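Local coordinates for signal recognition particle 54 kDa protein (Aeropyrum pernix, PDB 7EPK) that belongs to the SRP54 family of signal recognition particle proteins, joining a P-loop GTPase domain to a signal peptide binding domain, at residues A[114-117]-A[118-122]. Sequence-based numbering, arbitrary orientation.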
loop_
_atom_site.group_PDB
_atom_site.type_symbol
_atom_site.label_atom_id
_atom_site.label_comp_id
_atom_site.label_asym_id
_atom_site.label_seq_id
_atom_site.Cartn_x
_atom_site.Cartn_y
_atom_site.Cartn_z
ATOM N N GLY A 114 -17.257 -17.586 -5.539
ATOM C CA GLY A 114 -16.330 -18.735 -5.549
ATOM C C GLY A 114 -14.890 -18.292 -5.300
ATOM O O GLY A 114 -14.227 -18.858 -4.355
ATOM N N LYS A 115 -14.422 -17.312 -6.096
ATOM C CA LYS A 115 -13.022 -16.812 -6.072
ATOM C C LYS A 115 -12.730 -16.306 -4.663
ATOM O O LYS A 115 -11.613 -16.557 -4.129
ATOM C CB LYS A 115 -12.827 -15.714 -7.125
ATOM C CG LYS A 115 -12.524 -16.209 -8.538
ATOM C CD LYS A 115 -13.332 -15.532 -9.648
ATOM C CE LYS A 115 -12.886 -14.124 -9.984
ATOM N NZ LYS A 115 -11.769 -14.122 -10.956
ATOM N N LEU A 116 -13.727 -15.640 -4.081
ATOM C CA LEU A 116 -13.638 -15.014 -2.738
ATOM C C LEU A 116 -13.629 -16.096 -1.659
ATOM O O LEU A 116 -12.866 -15.940 -0.711
ATOM C CB LEU A 116 -14.807 -14.043 -2.545
ATOM C CG LEU A 116 -14.679 -13.106 -1.348
ATOM C CD1 LEU A 116 -13.479 -12.183 -1.500
ATOM C CD2 LEU A 116 -15.945 -12.288 -1.183
ATOM N N ALA A 117 -14.437 -17.153 -1.812
ATOM C CA ALA A 117 -14.499 -18.307 -0.878
ATOM C C ALA A 117 -13.125 -18.989 -0.809
ATOM O O ALA A 117 -12.548 -19.103 0.308
ATOM C CB ALA A 117 -15.573 -19.267 -1.304
ATOM N N TYR A 118 -12.597 -19.408 -1.963
ATOM C CA TYR A 118 -11.250 -20.023 -2.056
ATOM C C TYR A 118 -10.261 -19.188 -1.251
ATOM O O TYR A 118 -9.604 -19.711 -0.335
ATOM C CB TYR A 118 -10.723 -20.080 -3.489
ATOM C CG TYR A 118 -9.287 -20.540 -3.573
ATOM C CD1 TYR A 118 -8.886 -21.719 -2.959
ATOM C CD2 TYR A 118 -8.331 -19.814 -4.266
ATOM C CE1 TYR A 118 -7.575 -22.156 -3.019
ATOM C CE2 TYR A 118 -7.015 -20.245 -4.343
ATOM C CZ TYR A 118 -6.634 -21.416 -3.711
ATOM O OH TYR A 118 -5.347 -21.867 -3.751
ATOM N N TYR A 119 -10.176 -17.912 -1.618
ATOM C CA TYR A 119 -9.166 -16.958 -1.115
ATOM C C TYR A 119 -9.112 -17.049 0.408
ATOM O O TYR A 119 -8.003 -17.106 0.989
ATOM C CB TYR A 119 -9.486 -15.543 -1.601
ATOM C CG TYR A 119 -8.562 -14.510 -1.025
ATOM C CD1 TYR A 119 -7.286 -14.346 -1.530
ATOM C CD2 TYR A 119 -8.939 -13.763 0.065
ATOM C CE1 TYR A 119 -6.408 -13.428 -0.979
ATOM C CE2 TYR A 119 -8.073 -12.844 0.632
ATOM C CZ TYR A 119 -6.805 -12.675 0.110
ATOM O OH TYR A 119 -5.967 -11.759 0.665
ATOM N N TYR A 120 -10.274 -17.060 1.049
ATOM C CA TYR A 120 -10.354 -17.038 2.532
ATOM C C TYR A 120 -10.103 -18.445 3.088
ATOM O O TYR A 120 -9.567 -18.543 4.231
ATOM C CB TYR A 120 -11.687 -16.455 2.997
ATOM C CG TYR A 120 -11.744 -14.950 2.951
ATOM C CD1 TYR A 120 -11.025 -14.174 3.847
ATOM C CD2 TYR A 120 -12.526 -14.302 2.012
ATOM C CE1 TYR A 120 -11.088 -12.795 3.811
ATOM C CE2 TYR A 120 -12.604 -12.923 1.968
ATOM C CZ TYR A 120 -11.880 -12.165 2.867
ATOM O OH TYR A 120 -11.973 -10.806 2.815
ATOM N N VAL A 121 -10.479 -19.487 2.331
ATOM C CA VAL A 121 -10.234 -20.903 2.743
ATOM C C VAL A 121 -8.716 -21.077 2.909
ATOM O O VAL A 121 -8.293 -21.400 4.052
ATOM C CB VAL A 121 -10.857 -21.932 1.777
ATOM C CG1 VAL A 121 -10.432 -23.350 2.129
ATOM C CG2 VAL A 121 -12.376 -21.835 1.754
ATOM N N ARG A 122 -7.945 -20.776 1.852
ATOM C CA ARG A 122 -6.459 -20.876 1.807
ATOM C C ARG A 122 -5.818 -20.095 2.969
ATOM O O ARG A 122 -4.807 -20.585 3.503
ATOM C CB ARG A 122 -5.920 -20.400 0.455
ATOM C CG ARG A 122 -4.403 -20.492 0.323
ATOM C CD ARG A 122 -3.854 -19.621 -0.797
ATOM N NE ARG A 122 -4.284 -18.225 -0.675
ATOM C CZ ARG A 122 -4.325 -17.327 -1.665
ATOM N NH1 ARG A 122 -3.952 -17.642 -2.897
ATOM N NH2 ARG A 122 -4.746 -16.100 -1.404
#
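L116 and Y120 meet one turn apart on helix 109-122, the helix that follows the probable P-loop of the GTPase domain and packs against its mostly parallel sheet. Backbone bonds set the spacing. The amide of Y118 donates to G114 O over 2.9 Å, nearly straight at 172°, and V121 N reaches A117 O at 2.9 Å; Y119 N to K115 O is longer, 3.2 Å. Y120 N makes weak bonds to both L116 O and A117 O. K115 turns toward the nucleotide pocket, where its long chain touches GDP and NZ is hydrogen-bonded to E277 O.

Apolar packing faces the sheet. The small A117 lets the helix lie close on V127, L129 and I182, while the branched side chain of L116 touches I182 and F268. Tyrosine suits the buried place of Y120: its apolar ring packs against L116, I180 and V127, while its hydroxyl is hydrogen-bonded to V90 O. Y119 CD2 stands 4.0 Å above the centre of one Y120 ring face, and Y119 itself meets F268 edge-to-face. With its CG anti to the backbone N (chi1 -167°), L116 runs alongside Y120, CG in plane at the ring edge and CD1 3.7 Å from Y120 CE2.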